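PDB 5GT1: choline binding protein A from Lactobacillus salivarius str. Ren, which probably takes part in adhesion to human intestinal epithelial cells and carries, in the part studied here, a zinc-binding domain of peptidase family M23. Local coordinates for residues A[68-73]-A[128-133]; A[97-102]-A[140-145]; A[104-109]-A[133-138]. All blocks are in the same frame, centred on the assembly; numbering follows the deposited sequence.

Overall arrangement
Followed from the N terminus, the chain first lays down 68-73, which waits for 128-133 to close a loop of 54 residues: contact 1, a small two-stranded antiparallel sheet. Between these two segments come 97-102 and 104-109, which lead into and run along strand 101-108, and their partners follow on strand 135-141. Contact 3 (104-109 with 133-138) closes the shorter loop and falls within that of contact 2 (97-102 with 140-145); both cross contact 1. Contacts 2 and 3 thus fasten two ends of one strand pair in the main sheet, their centres about 19 Å apart. Contacts 1 and 3 touch and share Thr133, tying the small sheet to the zinc-binding end, whereas contact 2 lies on the opposite side of the chain's centre.

Contact 1: residues A[68-73]-A[128-133]; sequences PGSAVH and IGYRDT. With ACT (acetate ion), chain C.
At the edge of the Tyr130 ring, near its plane, Ser70 OG lies 3.4 Å from CD1, and Ala71 CB approaches CE1 obliquely; the Arg131 guanidinium has Gly69 O at its edge, tilted somewhat out of its plane, and Phe29 in a cation-pi contact. These groups flank a two-stranded antiparallel sheet of the M23 domain, strand 71-73 against strand 127-130. Ala71 and Tyr130 form a non-hydrogen-bonded pair, and so short a side chain lets ring CE1 come within 3.9 Å of Ala71 CA. Backbone bonds join Val72 N to Gly129 O and Ile128 N to Val72 O, both 2.7 Å. On the other face Val72 CG2 packs 4.0 Å from Arg131 CB, with Tyr104 and Phe108 beyond. Ser70 N and Ala71 N both donate to one oxygen of an acetate, probably from the crystallisation liquor. Arg131 runs extended, then bends at chi3 (53°), bringing the guanidinium edge beside Gly69. There NH2 bonds Gly69 O at 2.9 Å, and His67 O is its stronger partner. Glycine suits position 69, whose backbone angles would drive a side chain into Pro68 O. One water completes the clasp: it donates to Gly69 O and Arg131 O and accepts from Arg131 NE, 2.8 Å away.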
loop_
_atom_site.group_PDB
_atom_site.type_symbol
_atom_site.label_atom_id
_atom_site.label_comp_id
_atom_site.label_asym_id
_atom_site.label_seq_id
_atom_site.Cartn_x
_atom_site.Cartn_y
_atom_site.Cartn_z
ATOM N N PRO A 68 -10.525 -10.530 -0.102
ATOM C CA PRO A 68 -11.772 -9.939 -0.581
ATOM C C PRO A 68 -12.237 -8.769 0.273
ATOM O O PRO A 68 -11.911 -8.669 1.461
ATOM C CB PRO A 68 -12.785 -11.112 -0.533
ATOM C CG PRO A 68 -12.198 -12.096 0.429
ATOM C CD PRO A 68 -10.706 -11.935 0.336
ATOM N N GLY A 69 -12.949 -7.854 -0.371
ATOM C CA GLY A 69 -13.527 -6.719 0.317
ATOM C C GLY A 69 -13.642 -5.558 -0.644
ATOM O O GLY A 69 -13.039 -5.565 -1.705
ATOM N N SER A 70 -14.439 -4.571 -0.276
ATOM C CA SER A 70 -14.629 -3.415 -1.125
ATOM C C SER A 70 -13.868 -2.214 -0.581
ATOM O O SER A 70 -12.986 -1.678 -1.261
ATOM C CB SER A 70 -16.129 -3.116 -1.280
ATOM O OG SER A 70 -16.311 -2.046 -2.196
ATOM N N ALA A 71 -14.190 -1.795 0.641
ATOM C CA ALA A 71 -13.531 -0.647 1.256
ATOM C C ALA A 71 -12.065 -0.977 1.555
ATOM O O ALA A 71 -11.753 -2.050 2.100
ATOM C CB ALA A 71 -14.253 -0.242 2.536
ATOM N N VAL A 72 -11.173 -0.068 1.166
ATOM C CA VAL A 72 -9.750 -0.163 1.495
ATOM C C VAL A 72 -9.521 0.637 2.778
ATOM O O VAL A 72 -9.714 1.850 2.788
ATOM C CB VAL A 72 -8.870 0.418 0.367
ATOM C CG1 VAL A 72 -7.395 0.424 0.794
ATOM C CG2 VAL A 72 -9.065 -0.386 -0.924
ATOM N N HIS A 73 -9.115 -0.051 3.847
ATOM C CA HIS A 73 -8.938 0.570 5.173
ATOM C C HIS A 73 -7.508 0.980 5.386
ATOM O O HIS A 73 -6.591 0.212 5.084
ATOM C CB HIS A 73 -9.348 -0.414 6.276
ATOM C CG HIS A 73 -10.837 -0.696 6.320
ATOM N ND1 HIS A 73 -11.432 -1.600 5.505
ATOM C CD2 HIS A 73 -11.846 -0.148 7.100
ATOM C CE1 HIS A 73 -12.763 -1.636 5.760
ATOM N NE2 HIS A 73 -13.019 -0.744 6.732
ATOM N N ILE A 128 -9.921 4.547 2.740
ATOM C CA ILE A 128 -9.179 5.312 1.723
ATOM C C ILE A 128 -10.022 5.468 0.453
ATOM O O ILE A 128 -10.043 6.536 -0.195
ATOM C CB ILE A 128 -7.847 4.604 1.361
ATOM C CG1 ILE A 128 -6.943 4.478 2.608
ATOM C CG2 ILE A 128 -7.126 5.315 0.204
ATOM C CD1 ILE A 128 -6.547 5.797 3.232
ATOM N N GLY A 129 -10.708 4.388 0.107
ATOM C CA GLY A 129 -11.531 4.337 -1.081
ATOM C C GLY A 129 -11.993 2.920 -1.290
ATOM O O GLY A 129 -11.847 2.077 -0.385
ATOM N N TYR A 130 -12.533 2.650 -2.482
ATOM C CA TYR A 130 -13.154 1.356 -2.791
ATOM C C TYR A 130 -12.414 0.683 -3.938
ATOM O O TYR A 130 -12.249 1.269 -5.001
ATOM C CB TYR A 130 -14.655 1.546 -3.104
ATOM C CG TYR A 130 -15.374 2.005 -1.867
ATOM C CD1 TYR A 130 -15.968 1.083 -1.022
ATOM C CD2 TYR A 130 -15.365 3.364 -1.488
ATOM C CE1 TYR A 130 -16.584 1.483 0.159
ATOM C CE2 TYR A 130 -15.980 3.774 -0.305
ATOM C CZ TYR A 130 -16.585 2.827 0.501
ATOM O OH TYR A 130 -17.190 3.217 1.664
ATOM N N ARG A 131 -11.949 -0.538 -3.704
ATOM C CA ARG A 131 -11.223 -1.283 -4.729
ATOM C C ARG A 131 -12.226 -1.841 -5.734
ATOM O O ARG A 131 -13.140 -2.577 -5.369
ATOM C CB ARG A 131 -10.407 -2.438 -4.117
ATOM C CG ARG A 131 -9.646 -3.277 -5.140
ATOM C CD ARG A 131 -8.983 -4.501 -4.494
ATOM N NE ARG A 131 -9.930 -5.314 -3.716
ATOM C CZ ARG A 131 -9.592 -6.281 -2.860
ATOM N NH1 ARG A 131 -8.317 -6.611 -2.652
ATOM N NH2 ARG A 131 -10.543 -6.934 -2.202
ATOM N N ASP A 132 -12.035 -1.513 -6.996
ATOM C CA ASP A 132 -12.871 -2.111 -8.031
ATOM C C ASP A 132 -12.018 -2.750 -9.123
ATOM O O ASP A 132 -12.522 -3.071 -10.195
ATOM C CB ASP A 132 -13.834 -1.073 -8.619
ATOM C CG ASP A 132 -13.115 0.081 -9.287
ATOM O OD1 ASP A 132 -13.783 0.806 -10.062
ATOM O OD2 ASP A 132 -11.898 0.278 -9.048
ATOM N N THR A 133 -10.728 -2.926 -8.844
ATOM C CA THR A 133 -9.827 -3.602 -9.760
ATOM C C THR A 133 -9.445 -4.942 -9.131
ATOM O O THR A 133 -9.922 -5.280 -8.050
ATOM C CB THR A 133 -8.541 -2.791 -10.011
ATOM O OG1 THR A 133 -7.773 -2.739 -8.805
ATOM C CG2 THR A 133 -8.845 -1.362 -10.506
HETATM C C ACT C . -14.374 -3.945 3.530
HETATM O O ACT C . -14.669 -3.470 4.653
HETATM O OXT ACT C . -15.256 -4.122 2.662
HETATM C CH3 ACT C . -12.962 -4.228 3.152
HETATM O O HOH W 1 -12.617 -5.380 -4.547
HETATM O O HOH W 2 -15.742 -2.111 -4.565
#

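Contact 2: residues A[97-102]-A[140-145]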
loop_
_atom_site.group_PDB
_atom_site.type_symbol
_atom_site.label_atom_id
_atom_site.label_comp_id
_atom_site.label_asym_id
_atom_site.label_seq_id
_atom_site.Cartn_x
_atom_site.Cartn_y
_atom_site.Cartn_z
ATOM N N SER A 97 2.741 9.665 7.718
ATOM C CA SER A 97 2.725 9.728 9.178
ATOM C C SER A 97 4.051 10.348 9.654
ATOM O O SER A 97 4.798 10.900 8.847
ATOM C CB SER A 97 2.522 8.334 9.777
ATOM O OG SER A 97 3.646 7.501 9.544
ATOM N N ASP A 98 4.356 10.254 10.945
ATOM C CA ASP A 98 5.605 10.845 11.447
ATOM C C ASP A 98 6.838 10.206 10.817
ATOM O O ASP A 98 7.804 10.891 10.474
ATOM C CB ASP A 98 5.671 10.747 12.969
ATOM C CG ASP A 98 4.985 11.922 13.653
ATOM O OD1 ASP A 98 4.296 11.699 14.681
ATOM O OD2 ASP A 98 5.133 13.066 13.152
ATOM N N GLU A 99 6.772 8.892 10.633
ATOM C CA GLU A 99 7.906 8.083 10.228
ATOM C C GLU A 99 7.792 7.563 8.785
ATOM O O GLU A 99 8.803 7.333 8.115
ATOM C CB GLU A 99 7.996 6.904 11.201
ATOM C CG GLU A 99 9.372 6.296 11.395
ATOM C CD GLU A 99 9.420 5.258 12.522
ATOM O OE1 GLU A 99 10.469 4.594 12.669
ATOM O OE2 GLU A 99 8.428 5.092 13.269
ATOM N N TYR A 100 6.564 7.389 8.299
ATOM C CA TYR A 100 6.365 6.624 7.055
ATOM C C TYR A 100 5.521 7.307 6.001
ATOM O O TYR A 100 4.604 8.071 6.313
ATOM C CB TYR A 100 5.735 5.260 7.366
ATOM C CG TYR A 100 6.554 4.349 8.256
ATOM C CD1 TYR A 100 7.709 3.720 7.775
ATOM C CD2 TYR A 100 6.149 4.084 9.571
ATOM C CE1 TYR A 100 8.447 2.867 8.596
ATOM C CE2 TYR A 100 6.875 3.230 10.393
ATOM C CZ TYR A 100 8.019 2.628 9.901
ATOM O OH TYR A 100 8.738 1.784 10.714
ATOM N N THR A 101 5.830 6.996 4.744
ATOM C CA THR A 101 4.960 7.316 3.626
ATOM C C THR A 101 4.298 6.023 3.150
ATOM O O THR A 101 4.988 5.040 2.832
ATOM C CB THR A 101 5.766 7.930 2.472
ATOM O OG1 THR A 101 6.475 9.091 2.942
ATOM C CG2 THR A 101 4.843 8.313 1.317
ATOM N N PHE A 102 2.965 6.028 3.121
ATOM C CA PHE A 102 2.163 4.898 2.650
ATOM C C PHE A 102 1.598 5.236 1.278
ATOM O O PHE A 102 1.025 6.310 1.092
ATOM C CB PHE A 102 1.008 4.645 3.634
ATOM C CG PHE A 102 1.459 4.387 5.055
ATOM C CD1 PHE A 102 1.631 3.086 5.519
ATOM C CD2 PHE A 102 1.677 5.455 5.946
ATOM C CE1 PHE A 102 2.047 2.851 6.831
ATOM C CE2 PHE A 102 2.089 5.230 7.244
ATOM C CZ PHE A 102 2.273 3.932 7.693
ATOM N N ILE A 140 5.273 1.014 1.309
ATOM C CA ILE A 140 5.670 1.770 2.490
ATOM C C ILE A 140 7.149 2.149 2.387
ATOM O O ILE A 140 7.986 1.294 2.078
ATOM C CB ILE A 140 5.404 0.988 3.806
ATOM C CG1 ILE A 140 3.915 0.597 3.908
ATOM C CG2 ILE A 140 5.791 1.854 5.011
ATOM C CD1 ILE A 140 3.578 -0.254 5.125
ATOM N N THR A 141 7.460 3.421 2.659
ATOM C CA THR A 141 8.841 3.915 2.597
ATOM C C THR A 141 9.051 4.949 3.680
ATOM O O THR A 141 8.112 5.661 4.053
ATOM C CB THR A 141 9.186 4.502 1.190
ATOM O OG1 THR A 141 10.546 4.976 1.168
ATOM C CG2 THR A 141 8.261 5.669 0.816
ATOM N N ARG A 142 10.272 5.057 4.209
ATOM C CA ARG A 142 10.556 6.210 5.088
ATOM C C ARG A 142 10.795 7.489 4.287
ATOM O O ARG A 142 10.674 8.601 4.831
ATOM C CB ARG A 142 11.733 5.945 6.026
ATOM C CG ARG A 142 11.407 4.949 7.118
ATOM C CD ARG A 142 12.583 4.791 8.059
ATOM N NE ARG A 142 12.540 3.469 8.670
ATOM C CZ ARG A 142 12.061 3.226 9.881
ATOM N NH1 ARG A 142 11.599 4.227 10.620
ATOM N NH2 ARG A 142 12.058 1.987 10.358
ATOM N N GLU A 143 11.123 7.331 3.001
ATOM C CA GLU A 143 11.390 8.470 2.108
ATOM C C GLU A 143 10.205 9.429 2.092
ATOM O O GLU A 143 9.038 9.021 2.030
ATOM C CB GLU A 143 11.744 7.997 0.689
ATOM C CG GLU A 143 11.970 9.104 -0.347
ATOM C CD GLU A 143 13.120 10.040 0.009
ATOM O OE1 GLU A 143 14.273 9.548 0.089
ATOM O OE2 GLU A 143 12.865 11.259 0.225
ATOM N N THR A 144 10.536 10.713 2.135
ATOM C CA THR A 144 9.580 11.770 2.293
ATOM C C THR A 144 9.155 12.295 0.903
ATOM O O THR A 144 8.022 12.723 0.705
ATOM C CB THR A 144 10.207 12.824 3.240
ATOM O OG1 THR A 144 9.329 13.081 4.339
ATOM C CG2 THR A 144 10.587 14.088 2.530
ATOM N N ASN A 145 10.066 12.205 -0.064
ATOM C CA ASN A 145 9.804 12.574 -1.455
ATOM C C ASN A 145 9.281 11.335 -2.167
ATOM O O ASN A 145 10.060 10.451 -2.520
ATOM C CB ASN A 145 11.110 13.060 -2.106
ATOM C CG ASN A 145 10.939 13.502 -3.552
ATOM O OD1 ASN A 145 9.939 13.212 -4.209
ATOM N ND2 ASN A 145 11.935 14.224 -4.057
HETATM O O HOH W 3 11.001 9.105 8.125
HETATM O O HOH W 4 5.833 11.750 2.056
#
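Tyr100 overlaps the guanidinium of Arg142: its CE1 stands over the centre of that group's face, 3.9 Å from CZ, with ring and guanidinium planes 43° apart rather than stacked. The two side chains run alongside each other where strand 101-108 of the antiparallel M23 sheet begins and strand 135-141 ends. Arg142 is also held from its edge, where NH1 makes a salt bridge with Glu99 OE1, modelled too short for its exact length to be trusted. Glu99 CB in turn lies against one face of the Tyr100 ring, offset toward the rim. Further along the strand, Tyr100 CD1 meets Ile140 CG2 at 3.8 Å, and Ile140 CG1 lies alongside Phe102 CD1 at 3.7 Å; Pro163 and Leu166 of helix 163-173 cover this apolar side, where a branched aliphatic fits between aromatics. With an alanine here in place of Tyr100, the Arg142 guanidinium would probably be freer to turn and a gap is likely to open beside Ile140 CG2.

Thr101 and Thr141 form a hydrogen-bonded pair, Thr101 N reaching Thr141 O at 2.7 Å. Their side chains share the other face, Thr141 CG2 touching Thr101 CB at 3.8 Å, while Thr141 OG1 has Thr159 O as its main partner and closes an ST turn on Glu143 N. With Thr101 OG1 anti to its own carbonyl carbon (chi1 -56°), the hydroxyl reaches across and donates to Glu143 O at 2.7 Å. Thr101 OG1 itself accepts from Arg96 NH1 and from a water whose O is 2.9 Å from Thr101 OG1 and which also donates to Thr144 O.

Contact 3: residues A[104-109]-A[133-138]. With ZN (zinc ion), chain B.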
loop_
_atom_site.group_PDB
_atom_site.type_symbol
_atom_site.label_atom_id
_atom_site.label_comp_id
_atom_site.label_asym_id
_atom_site.label_seq_id
_atom_site.Cartn_x
_atom_site.Cartn_y
_atom_site.Cartn_z
ATOM N N TYR A 104 -1.137 3.868 -1.493
ATOM C CA TYR A 104 -2.206 2.940 -1.857
ATOM C C TYR A 104 -2.449 3.124 -3.345
ATOM O O TYR A 104 -2.883 4.194 -3.780
ATOM C CB TYR A 104 -3.510 3.245 -1.089
ATOM C CG TYR A 104 -3.373 3.208 0.414
ATOM C CD1 TYR A 104 -3.806 2.092 1.147
ATOM C CD2 TYR A 104 -2.811 4.282 1.113
ATOM C CE1 TYR A 104 -3.675 2.051 2.539
ATOM C CE2 TYR A 104 -2.670 4.241 2.497
ATOM C CZ TYR A 104 -3.100 3.115 3.196
ATOM O OH TYR A 104 -2.971 3.084 4.575
ATOM N N GLN A 105 -2.178 2.099 -4.138
ATOM C CA GLN A 105 -2.246 2.273 -5.589
ATOM C C GLN A 105 -2.950 1.086 -6.253
ATOM O O GLN A 105 -3.192 0.055 -5.605
ATOM C CB GLN A 105 -0.830 2.447 -6.154
ATOM C CG GLN A 105 -0.004 1.168 -6.096
ATOM C CD GLN A 105 1.440 1.375 -6.482
ATOM O OE1 GLN A 105 2.127 2.215 -5.904
ATOM N NE2 GLN A 105 1.918 0.587 -7.459
ATOM N N GLU A 106 -3.287 1.265 -7.535
ATOM C CA GLU A 106 -3.866 0.237 -8.412
ATOM C C GLU A 106 -5.263 -0.295 -8.078
ATOM O O GLU A 106 -5.891 -0.967 -8.909
ATOM C CB GLU A 106 -2.867 -0.896 -8.632
ATOM C CG GLU A 106 -1.613 -0.399 -9.347
ATOM C CD GLU A 106 -0.601 -1.491 -9.488
ATOM O OE1 GLU A 106 -0.795 -2.364 -10.382
ATOM O OE2 GLU A 106 0.368 -1.490 -8.701
ATOM N N ALA A 107 -5.760 0.026 -6.890
ATOM C CA ALA A 107 -7.067 -0.459 -6.438
ATOM C C ALA A 107 -8.246 0.294 -7.064
ATOM O O ALA A 107 -9.372 -0.190 -7.033
ATOM C CB ALA A 107 -7.165 -0.342 -4.921
ATOM N N PHE A 108 -7.987 1.493 -7.576
ATOM C CA PHE A 108 -9.064 2.431 -7.908
ATOM C C PHE A 108 -9.073 2.720 -9.420
ATOM O O PHE A 108 -8.137 3.330 -9.949
ATOM C CB PHE A 108 -8.906 3.717 -7.086
ATOM C CG PHE A 108 -8.462 3.476 -5.654
ATOM C CD1 PHE A 108 -9.330 2.895 -4.729
ATOM C CD2 PHE A 108 -7.168 3.812 -5.236
ATOM C CE1 PHE A 108 -8.920 2.655 -3.419
ATOM C CE2 PHE A 108 -6.757 3.590 -3.918
ATOM C CZ PHE A 108 -7.634 3.008 -3.013
ATOM N N SER A 109 -10.114 2.239 -10.114
ATOM C CA SER A 109 -10.185 2.376 -11.580
ATOM C C SER A 109 -10.365 3.838 -11.998
ATOM O O SER A 109 -10.082 4.192 -13.129
ATOM C CB SER A 109 -11.293 1.506 -12.178
ATOM O OG SER A 109 -12.576 2.026 -11.849
ATOM N N THR A 133 -10.728 -2.926 -8.844
ATOM C CA THR A 133 -9.827 -3.602 -9.760
ATOM C C THR A 133 -9.445 -4.942 -9.131
ATOM O O THR A 133 -9.922 -5.280 -8.050
ATOM C CB THR A 133 -8.541 -2.791 -10.011
ATOM O OG1 THR A 133 -7.773 -2.739 -8.805
ATOM C CG2 THR A 133 -8.845 -1.362 -10.506
ATOM N N SER A 134 -8.552 -5.679 -9.782
ATOM C CA SER A 134 -8.170 -6.985 -9.266
ATOM C C SER A 134 -7.305 -6.929 -8.001
ATOM O O SER A 134 -7.162 -7.943 -7.326
ATOM C CB SER A 134 -7.443 -7.784 -10.343
ATOM O OG SER A 134 -6.223 -7.144 -10.654
ATOM N N HIS A 135 -6.692 -5.779 -7.700
ATOM C CA HIS A 135 -5.832 -5.689 -6.492
ATOM C C HIS A 135 -5.510 -4.309 -6.029
ATOM O O HIS A 135 -5.570 -3.329 -6.796
ATOM C CB HIS A 135 -4.514 -6.450 -6.681
ATOM C CG HIS A 135 -3.580 -5.793 -7.663
ATOM N ND1 HIS A 135 -3.860 -5.708 -8.981
ATOM C CD2 HIS A 135 -2.346 -5.171 -7.476
ATOM C CE1 HIS A 135 -2.853 -5.066 -9.613
ATOM N NE2 HIS A 135 -1.927 -4.738 -8.691
ATOM N N LEU A 136 -5.193 -4.241 -4.739
ATOM C CA LEU A 136 -4.554 -3.100 -4.134
ATOM C C LEU A 136 -3.078 -3.439 -4.037
ATOM O O LEU A 136 -2.721 -4.546 -3.636
ATOM C CB LEU A 136 -5.113 -2.883 -2.718
ATOM C CG LEU A 136 -4.286 -1.990 -1.773
ATOM C CD1 LEU A 136 -4.421 -0.526 -2.173
ATOM C CD2 LEU A 136 -4.717 -2.191 -0.322
ATOM N N HIS A 137 -2.225 -2.488 -4.407
ATOM C CA HIS A 137 -0.804 -2.546 -4.077
ATOM C C HIS A 137 -0.524 -1.509 -3.010
ATOM O O HIS A 137 -0.823 -0.308 -3.181
ATOM C CB HIS A 137 0.034 -2.317 -5.346
ATOM C CG HIS A 137 1.515 -2.108 -5.107
ATOM N ND1 HIS A 137 2.455 -2.964 -5.575
ATOM C CD2 HIS A 137 2.208 -1.067 -4.474
ATOM C CE1 HIS A 137 3.685 -2.504 -5.241
ATOM N NE2 HIS A 137 3.536 -1.341 -4.576
ATOM N N LEU A 138 0.045 -1.969 -1.897
ATOM C CA LEU A 138 0.433 -1.096 -0.791
ATOM C C LEU A 138 1.955 -0.989 -0.740
ATOM O O LEU A 138 2.639 -2.003 -0.740
ATOM C CB LEU A 138 -0.093 -1.646 0.539
ATOM C CG LEU A 138 0.334 -0.903 1.815
ATOM C CD1 LEU A 138 -0.226 0.523 1.889
ATOM C CD2 LEU A 138 -0.095 -1.711 3.039
HETATM ZN ZN ZN B . 2.336 -4.670 -6.731
HETATM O O HOH W 5 0.850 -4.033 -8.137
HETATM O O HOH W 6 3.613 -3.668 -8.343
HETATM O O HOH W 7 2.142 -6.105 -8.791
#
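Glu106 OE2, which packs against His137 CB, is gripped by two donors. Gln105 NE2 gives it a nearly straight bond (2.9 Å, 173°), meeting the carboxylate on its anti side and somewhat out of its plane, and a zinc-bound water donates to it at 2.6 Å. The other oxygen, OE1, receives a weak bond from His135 NE2 at 3.1 Å; the same water touches this nitrogen in the plane of the imidazole. His135 and His137 make the His-x-His pattern found in M23 metallopeptidases. Here His137 binds the zinc ion through ND1 at 2.1 Å, His57, Asp61 and three waters completing the shell, while His135 and Glu106 hold one of those waters from the second shell.

Gln105 also steadies the ligand ring. Its CG takes the crowded position between backbone N and carbonyl carbon (chi1 70°), which lays the amide over one face of the His137 imidazole, NE2 3.4 Å from CD2, with the two planes only 23° apart. In the backbone, Gln105 and His137 form an antiparallel hydrogen-bonded pair. At Glu106 the chain turns a corner, and its carbonyl oxygen is met by Thr133: OG1 donates to Glu106 O at 2.6 Å, while the methyl CG2 lies near Ser109.

On the opposite face Leu138 CD1 rests over the Tyr104 ring in a CH-pi contact, 4.0 Å from its centroid, and Leu136 CD1 meets the small Ala107 CB at 3.9 Å. Tyr104 OH bonds Val75 N. Strand 135-141 thus lies between strand 101-108 and strand 56-63, which supplies His57 and Asp61, while Val72 of strand 71-73 packs on Leu136.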